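PDB 6BJA: acetyl-CoA acetyltransferase A from Ascaris suum, which probably transfers acetyl groups between acyl-CoA thioesters as a thiolase-family acetyltransferase, and binds coenzyme A. Local coordinates for residues 193-198 against 223-228; 198-203 against 345-350; 181-186 against 325-330. All blocks are in the same frame, centred on the assembly; numbering follows the deposited sequence.

Contact 1: residues 193-198 against 223-228. With COA (coenzyme A), chain C.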
# COMPACT_ATOMS: atom_id res chain seq x y z
N HIS A 193 10.23 -41.93 2.78
CA HIS A 193 10.36 -43.29 2.30
C HIS A 193 9.87 -43.40 0.85
O HIS A 193 10.52 -44.03 0.01
CB HIS A 193 9.60 -44.25 3.19
CG HIS A 193 9.82 -45.68 2.84
ND1 HIS A 193 8.84 -46.48 2.31
CD2 HIS A 193 10.94 -46.45 2.91
CE1 HIS A 193 9.33 -47.69 2.08
NE2 HIS A 193 10.60 -47.69 2.44
N ALA A 194 8.74 -42.77 0.56
CA ALA A 194 8.17 -42.79 -0.76
C ALA A 194 9.15 -42.18 -1.76
O ALA A 194 9.38 -42.73 -2.84
CB ALA A 194 6.83 -42.05 -0.77
N TRP A 195 9.74 -41.03 -1.42
CA TRP A 195 10.66 -40.39 -2.35
C TRP A 195 11.93 -41.23 -2.50
O TRP A 195 12.45 -41.36 -3.60
CB TRP A 195 10.98 -38.95 -1.91
CG TRP A 195 9.93 -38.01 -2.45
CD1 TRP A 195 8.94 -37.39 -1.77
CD2 TRP A 195 9.77 -37.65 -3.82
NE1 TRP A 195 8.16 -36.63 -2.64
CE2 TRP A 195 8.66 -36.78 -3.91
CE3 TRP A 195 10.47 -37.96 -4.99
CZ2 TRP A 195 8.23 -36.24 -5.12
CZ3 TRP A 195 10.04 -37.41 -6.18
CH2 TRP A 195 8.93 -36.57 -6.23
N LYS A 196 12.41 -41.83 -1.41
CA LYS A 196 13.61 -42.68 -1.49
C LYS A 196 13.38 -43.85 -2.46
O LYS A 196 14.27 -44.20 -3.26
CB LYS A 196 14.01 -43.19 -0.10
CG LYS A 196 15.25 -44.12 -0.12
CD LYS A 196 15.49 -44.81 1.23
CE LYS A 196 16.64 -45.83 1.12
NZ LYS A 196 16.19 -47.21 1.48
N GLU A 197 12.19 -44.44 -2.41
CA GLU A 197 11.90 -45.63 -3.20
C GLU A 197 11.35 -45.32 -4.59
O GLU A 197 11.06 -46.25 -5.35
CB GLU A 197 10.89 -46.51 -2.46
CG GLU A 197 11.38 -47.00 -1.09
CD GLU A 197 12.57 -47.94 -1.18
OE1 GLU A 197 12.49 -48.93 -1.94
OE2 GLU A 197 13.58 -47.70 -0.47
N GLY A 198 11.17 -44.04 -4.93
CA GLY A 198 10.65 -43.68 -6.22
C GLY A 198 9.15 -43.86 -6.39
O GLY A 198 8.65 -43.99 -7.49
N GLU A 223 9.24 -30.40 -1.75
CA GLU A 223 10.19 -29.70 -0.89
C GLU A 223 9.92 -29.83 0.60
O GLU A 223 10.85 -29.86 1.39
CB GLU A 223 10.23 -28.21 -1.25
CG GLU A 223 10.74 -27.94 -2.64
CD GLU A 223 11.10 -26.48 -2.91
OE1 GLU A 223 10.46 -25.58 -2.32
OE2 GLU A 223 12.03 -26.24 -3.72
N GLU A 224 8.65 -29.84 1.01
CA GLU A 224 8.36 -29.68 2.43
C GLU A 224 8.88 -30.81 3.29
O GLU A 224 9.28 -30.58 4.43
CB GLU A 224 6.85 -29.53 2.66
CG GLU A 224 6.42 -29.62 4.15
CD GLU A 224 7.05 -28.58 5.08
OE1 GLU A 224 7.38 -27.45 4.62
OE2 GLU A 224 7.18 -28.88 6.32
N TYR A 225 8.86 -32.04 2.78
CA TYR A 225 9.13 -33.19 3.65
C TYR A 225 10.58 -33.18 4.13
O TYR A 225 10.89 -33.82 5.15
CB TYR A 225 8.80 -34.50 2.94
CG TYR A 225 9.86 -34.99 1.97
CD1 TYR A 225 9.84 -34.59 0.64
CD2 TYR A 225 10.85 -35.86 2.38
CE1 TYR A 225 10.80 -35.03 -0.25
CE2 TYR A 225 11.82 -36.30 1.49
CZ TYR A 225 11.78 -35.89 0.18
OH TYR A 225 12.74 -36.33 -0.72
N LYS A 226 11.44 -32.45 3.42
CA LYS A 226 12.86 -32.36 3.80
C LYS A 226 13.12 -31.38 4.94
O LYS A 226 14.24 -31.33 5.48
CB LYS A 226 13.70 -31.97 2.59
CG LYS A 226 13.54 -32.93 1.43
CD LYS A 226 14.33 -32.47 0.21
CE LYS A 226 13.60 -32.81 -1.09
NZ LYS A 226 14.44 -32.55 -2.29
N ARG A 227 12.10 -30.62 5.34
CA ARG A 227 12.28 -29.50 6.26
C ARG A 227 12.04 -29.86 7.71
O ARG A 227 12.21 -29.02 8.59
CB ARG A 227 11.36 -28.35 5.87
CG ARG A 227 11.64 -27.91 4.47
CD ARG A 227 11.14 -26.53 4.12
NE ARG A 227 11.60 -26.27 2.76
CZ ARG A 227 11.71 -25.08 2.19
NH1 ARG A 227 11.36 -23.97 2.83
NH2 ARG A 227 12.16 -25.02 0.94
N LEU A 228 11.63 -31.10 7.98
CA LEU A 228 11.40 -31.52 9.36
C LEU A 228 12.67 -31.37 10.19
O LEU A 228 13.75 -31.81 9.77
CB LEU A 228 10.93 -32.98 9.41
CG LEU A 228 10.75 -33.59 10.80
CD1 LEU A 228 9.58 -32.92 11.50
CD2 LEU A 228 10.55 -35.10 10.70
N1A COA C . 9.63 -29.53 12.27
C2A COA C . 10.25 -28.83 13.23
N3A COA C . 10.06 -27.51 13.44
C4A COA C . 9.21 -26.81 12.67
C5A COA C . 8.48 -27.49 11.60
C6A COA C . 8.74 -28.94 11.44
N6A COA C . 8.11 -29.67 10.49
N7A COA C . 7.71 -26.56 11.00
C8A COA C . 7.94 -25.38 11.64
N9A COA C . 8.83 -25.53 12.64
C1B COA C . 9.37 -24.50 13.57
C2B COA C . 10.26 -23.55 12.80
O2B COA C . 11.65 -23.88 12.93
C3B COA C . 9.99 -22.18 13.38
O3B COA C . 11.17 -21.74 14.07
P3B COA C . 11.33 -21.44 15.63
O7A COA C . 10.77 -22.60 16.41
O8A COA C . 12.81 -21.30 15.94
O9A COA C . 10.60 -20.17 15.99
C4B COA C . 8.70 -22.33 14.18
O4B COA C . 8.35 -23.72 14.19
C5B COA C . 7.57 -21.59 13.48
O5B COA C . 7.38 -22.26 12.24
P1A COA C . 7.46 -21.52 10.80
O1A COA C . 8.71 -20.68 10.65
O2A COA C . 7.38 -22.53 9.68
O3A COA C . 6.22 -20.53 10.72
P2A COA C . 6.26 -19.31 9.68
O4A COA C . 7.32 -18.31 10.10
O5A COA C . 6.49 -19.80 8.27
O6A COA C . 4.80 -18.67 9.81
CBP COA C . 2.83 -19.11 8.58
CCP COA C . 3.69 -19.56 9.74
CDP COA C . 2.39 -17.69 8.87
CEP COA C . 3.62 -19.06 7.27
CAP COA C . 1.54 -19.96 8.53
OAP COA C . 0.64 -19.35 7.60
C9P COA C . 1.78 -21.41 8.17
O9P COA C . 2.83 -21.79 7.67
N8P COA C . 0.82 -22.31 8.38
C7P COA C . -0.48 -22.03 8.98
C6P COA C . -1.14 -23.34 9.39
C5P COA C . -2.34 -23.56 8.51
O5P COA C . -3.46 -23.22 8.87
N4P COA C . -2.08 -24.09 7.32
C3P COA C . -3.14 -24.26 6.35
C2P COA C . -3.76 -25.64 6.32
S1P COA C . -5.56 -25.51 6.26
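Beside the coenzyme A pocket of this thiolase, in the loop that lends it L228, Y225 of the 3-10 turn 224-226 meets W195 near the C-terminal end of helix 177-197. The turn belongs to the long loop between strands 218-219 and 257-267, and its aromatic residue is the piece that reaches the helix. The two rings lie almost parallel, the tyrosine plane turned only 5° from the five-membered ring of W195, yet they are slid so far past each other, with centroids 4.7 Å apart, that they barely overlap. The closest touch is W195 CD1 to Y225 CE1 at 3.4 Å. Beyond it the phenol oxygen reaches the base of the indole, Y225 OH lying 3.4 Å from W195 CB. With CG set between the backbone N and the carbonyl carbon (chi1 80°), the Y225 ring swings out from the turn to W195. K226 lays its CG over the centre of one face of that ring, 3.6 Å above the plane. The indole is fixed at its polar edge by D222, which accepts a hydrogen bond from W195 NE1. Three residues after Y225, L228 brings CD1 to 3.5 Å from N1A of the coenzyme A adenine. Contact across the segments is therefore apolar and dispersive, while the polar grip on W195 comes from D222, two residues before the 3-10 turn.

Contact 2: residues 198-203 against 345-350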
# COMPACT_ATOMS: atom_id res chain seq x y z
N GLY A 198 11.17 -44.04 -4.93
CA GLY A 198 10.65 -43.68 -6.22
C GLY A 198 9.15 -43.86 -6.39
O GLY A 198 8.65 -43.99 -7.49
N ALA A 199 8.42 -43.88 -5.28
CA ALA A 199 7.01 -44.20 -5.33
C ALA A 199 6.14 -43.13 -5.99
O ALA A 199 5.01 -43.43 -6.37
CB ALA A 199 6.51 -44.46 -3.93
N PHE A 200 6.68 -41.93 -6.15
CA PHE A 200 5.94 -40.85 -6.78
C PHE A 200 6.33 -40.71 -8.25
O PHE A 200 5.90 -39.77 -8.92
CB PHE A 200 6.17 -39.50 -6.05
CG PHE A 200 5.52 -39.40 -4.70
CD1 PHE A 200 4.16 -39.50 -4.57
CD2 PHE A 200 6.28 -39.18 -3.57
CE1 PHE A 200 3.55 -39.37 -3.33
CE2 PHE A 200 5.67 -39.04 -2.32
CZ PHE A 200 4.31 -39.15 -2.23
N ASN A 201 7.11 -41.65 -8.77
CA ASN A 201 7.62 -41.49 -10.13
C ASN A 201 6.60 -41.66 -11.23
O ASN A 201 6.85 -41.21 -12.36
CB ASN A 201 8.78 -42.44 -10.38
CG ASN A 201 10.04 -42.03 -9.64
OD1 ASN A 201 10.08 -40.99 -8.99
ND2 ASN A 201 11.06 -42.86 -9.73
N LYS A 202 5.44 -42.26 -10.95
CA LYS A 202 4.39 -42.37 -11.98
C LYS A 202 3.59 -41.10 -12.13
O LYS A 202 2.97 -40.88 -13.17
CB LYS A 202 3.41 -43.50 -11.68
CG LYS A 202 4.09 -44.88 -11.66
CD LYS A 202 3.08 -46.01 -11.45
CE LYS A 202 2.49 -45.98 -10.06
NZ LYS A 202 1.55 -47.14 -9.84
N GLU A 203 3.55 -40.29 -11.07
CA GLU A 203 2.61 -39.16 -11.01
C GLU A 203 3.22 -37.78 -11.11
O GLU A 203 2.53 -36.84 -11.50
CB GLU A 203 1.82 -39.24 -9.70
CG GLU A 203 2.56 -38.83 -8.42
CD GLU A 203 1.82 -39.30 -7.19
OE1 GLU A 203 1.43 -38.46 -6.32
OE2 GLU A 203 1.64 -40.54 -7.07
N ASN A 345 -3.02 -42.76 3.73
CA ASN A 345 -1.95 -41.87 3.29
C ASN A 345 -0.60 -42.59 3.25
O ASN A 345 0.35 -42.16 3.90
CB ASN A 345 -1.86 -40.64 4.19
CG ASN A 345 -3.11 -39.79 4.13
OD1 ASN A 345 -4.04 -40.09 3.38
ND2 ASN A 345 -3.17 -38.75 4.96
N VAL A 346 -0.53 -43.65 2.48
CA VAL A 346 0.61 -44.54 2.60
C VAL A 346 1.93 -43.95 2.10
O VAL A 346 3.01 -44.48 2.43
CB VAL A 346 0.35 -45.90 1.89
CG1 VAL A 346 -0.82 -46.60 2.55
CG2 VAL A 346 0.12 -45.73 0.40
N ARG A 347 1.85 -42.88 1.30
CA ARG A 347 3.03 -42.19 0.82
C ARG A 347 3.21 -40.83 1.50
O ARG A 347 3.99 -40.00 1.06
CB ARG A 347 2.96 -42.08 -0.70
CG ARG A 347 3.28 -43.46 -1.28
CD ARG A 347 2.90 -43.61 -2.72
NE ARG A 347 2.95 -45.04 -3.05
CZ ARG A 347 2.72 -45.51 -4.27
NH1 ARG A 347 2.44 -44.68 -5.29
NH2 ARG A 347 2.78 -46.83 -4.46
N GLY A 348 2.53 -40.65 2.63
CA GLY A 348 2.59 -39.39 3.36
C GLY A 348 1.44 -38.51 2.95
O GLY A 348 0.78 -38.77 1.96
N GLY A 349 1.17 -37.49 3.75
CA GLY A 349 0.09 -36.56 3.46
C GLY A 349 0.55 -35.14 3.59
O GLY A 349 1.73 -34.85 3.76
N ALA A 350 -0.41 -34.22 3.49
CA ALA A 350 -0.09 -32.81 3.38
C ALA A 350 0.72 -32.21 4.53
O ALA A 350 1.35 -31.17 4.35
CB ALA A 350 -1.38 -32.02 3.20
O HOH W 1 0.98 -42.31 -5.22
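R347 stretches its side chain across A199, whose methyl group sits over one face of the guanidinium, 3.7 Å above the plane and toward its rim. The contact joins two type I beta turns, G198 to N201 and N345 to G348, one from the N-terminal and the other from the C-terminal thiolase family region. G198 opens the first turn by ending helix 177-197 in a Schellman motif, with positive phi, after which A199 and the ring of F200 lie against R347. The arginine chain is extended from CG to NE (chi3 -167°), which lays the guanidinium alongside A199, near both its methyl and its carbonyl oxygen. There R347 NH1 comes within 3.1 Å of A199 O, but the angle is too poor for a hydrogen bond.

F200 runs alongside R347 in the opposite direction, its ring plane nearly perpendicular, at 89°, to the guanidinium. The ring tip meets the root of the arginine: F200 CZ lies 3.6 Å from R347 CB. The carbonyl oxygen R347 O approaches the ring edge near its plane; it is buried here and has no hydrogen-bonding partner. R18 makes a cation-pi contact with the same ring and a salt bridge to E203, so a second arginine is tied into the site. E203 OE2 and R347 NH1 are 4.6 Å apart, beyond a salt bridge. One water spans the gap, donating to E203 OE2 at 2.6 Å. The same water accepts a hydrogen bond of 2.8 Å from R347 NH1.

Contact 3: residues 181-186 against 325-330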
# COMPACT_ATOMS: atom_id res chain seq x y z
N ASP A 181 1.81 -34.98 17.29
CA ASP A 181 3.21 -34.89 16.88
C ASP A 181 3.70 -36.22 16.30
O ASP A 181 4.40 -36.22 15.28
CB ASP A 181 4.10 -34.50 18.07
CG ASP A 181 4.05 -33.02 18.39
OD1 ASP A 181 3.45 -32.24 17.59
OD2 ASP A 181 4.64 -32.63 19.43
N ALA A 182 3.32 -37.35 16.91
CA ALA A 182 3.72 -38.64 16.37
C ALA A 182 3.13 -38.84 14.98
O ALA A 182 3.79 -39.37 14.10
CB ALA A 182 3.31 -39.77 17.30
N TYR A 183 1.89 -38.41 14.78
CA TYR A 183 1.24 -38.51 13.48
C TYR A 183 2.00 -37.70 12.44
O TYR A 183 2.23 -38.16 11.32
CB TYR A 183 -0.22 -38.03 13.58
CG TYR A 183 -0.94 -38.20 12.26
CD1 TYR A 183 -0.82 -37.25 11.26
CD2 TYR A 183 -1.71 -39.33 12.01
CE1 TYR A 183 -1.45 -37.42 10.04
CE2 TYR A 183 -2.35 -39.50 10.78
CZ TYR A 183 -2.20 -38.56 9.81
OH TYR A 183 -2.83 -38.75 8.59
N ALA A 184 2.40 -36.48 12.81
CA ALA A 184 3.09 -35.61 11.90
C ALA A 184 4.42 -36.21 11.51
O ALA A 184 4.77 -36.28 10.33
CB ALA A 184 3.30 -34.22 12.53
N ILE A 185 5.17 -36.64 12.50
CA ILE A 185 6.49 -37.18 12.23
C ILE A 185 6.38 -38.41 11.33
O ILE A 185 7.21 -38.58 10.43
CB ILE A 185 7.23 -37.46 13.54
CG1 ILE A 185 7.65 -36.12 14.13
CG2 ILE A 185 8.47 -38.32 13.31
CD1 ILE A 185 8.20 -36.20 15.53
N GLU A 186 5.32 -39.20 11.49
CA GLU A 186 5.10 -40.37 10.64
C GLU A 186 4.69 -40.00 9.20
O GLU A 186 5.05 -40.70 8.25
CB GLU A 186 4.05 -41.27 11.27
CG GLU A 186 3.67 -42.53 10.50
CD GLU A 186 4.78 -43.58 10.39
OE1 GLU A 186 5.89 -43.36 10.90
OE2 GLU A 186 4.52 -44.60 9.74
N ALA A 325 -5.05 -31.49 6.48
CA ALA A 325 -5.04 -30.08 6.80
C ALA A 325 -4.25 -29.89 8.09
O ALA A 325 -3.43 -28.98 8.20
CB ALA A 325 -6.45 -29.56 6.94
N PHE A 326 -4.49 -30.81 9.03
CA PHE A 326 -3.79 -30.87 10.31
C PHE A 326 -3.59 -32.34 10.63
O PHE A 326 -4.29 -33.18 10.08
CB PHE A 326 -4.60 -30.19 11.42
CG PHE A 326 -4.91 -28.76 11.12
CD1 PHE A 326 -4.03 -27.77 11.49
CD2 PHE A 326 -6.05 -28.43 10.41
CE1 PHE A 326 -4.28 -26.45 11.18
CE2 PHE A 326 -6.31 -27.11 10.08
CZ PHE A 326 -5.43 -26.12 10.46
N SER A 327 -2.68 -32.66 11.55
CA SER A 327 -2.55 -34.04 11.98
C SER A 327 -3.88 -34.57 12.53
O SER A 327 -4.24 -35.73 12.33
CB SER A 327 -1.46 -34.16 13.04
OG SER A 327 -0.18 -34.02 12.46
N VAL A 328 -4.62 -33.72 13.23
CA VAL A 328 -5.88 -34.17 13.79
C VAL A 328 -6.87 -34.59 12.70
O VAL A 328 -7.72 -35.44 12.94
CB VAL A 328 -6.52 -33.09 14.72
CG1 VAL A 328 -6.73 -31.75 14.00
CG2 VAL A 328 -7.85 -33.59 15.29
N THR A 329 -6.75 -34.02 11.49
CA THR A 329 -7.64 -34.42 10.40
C THR A 329 -7.50 -35.92 10.11
O THR A 329 -8.49 -36.63 9.94
CB THR A 329 -7.33 -33.63 9.14
OG1 THR A 329 -7.10 -32.26 9.50
CG2 THR A 329 -8.48 -33.72 8.14
N GLY A 330 -6.25 -36.38 10.03
CA GLY A 330 -5.99 -37.79 9.80
C GLY A 330 -6.42 -38.67 10.96
O GLY A 330 -7.09 -39.68 10.77
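The backbones of helix 177-197 and the first turn of helix 327-337 come closest at A184 and S327, whose CA atoms are 5.9 Å apart. The small side chains of these two residues are consistent with so short a distance. The first segment is helical throughout, whereas in 325-330 the chain runs through A325 and F326 before entering its helix.

The Y183 ring lies beside this close approach. Its CG stands anti to the backbone N (chi1 -176°), which sends the ring out along the start of the second helix, from S327 to G330. At the near end, S327 CB lies 3.6 Å from Y183 CD1, and the carbonyl oxygen S327 O stands over one face of the ring, 3.9 Å above its plane and displaced toward the rim. At the far end, Y183 OH rests 3.5 Å from G330 CA. G330 has no side chain, and the hydroxyl comes up directly against its CA. Y183 OH is hydrogen-bonded to E324, just ahead of 325-330, and this fixes the outer end of the phenol.

Within the thiolase fold this packing brings the N-terminal and C-terminal family regions together beside the coenzyme A pocket, to which A325 and F326 belong. A325 is held to S254, a coenzyme A-binding residue, through backbone bonding and through its carbonyl oxygen, which meets S254 OG.

S327 OG touches A184 CB at 3.5 Å. N252 O, on a loop, and L180 O, on the helix turn preceding A184, both lie within hydrogen-bonding reach of S327 OG, whose single proton can serve only one fully at a time. V351 of helix 350-353 packs against both A184 and S327.

How the contacts relate
Contacts 1 and 3 use helix 177-197, contact 3 its first half and contact 1 its last turn; contact 2 takes the loop that leaves it, sharing G198 with contact 1. Contact 3 is buried and joins two helices through small residues and one tyrosine; contact 2 is partly buried and mixes apolar overlap with a water-linked charge pair; contact 1 lies at the surface and rests on one aromatic pair. Contacts 1 and 2 touch directly, with W195 NE1 3.3 Å from F200 CD2 and the A194 methyl reaching both F200 and R347. N345 of contact 2 packs on Y183 of contact 3. Contacts 2 and 3 link the two thiolase family regions; contact 1 stays within the first.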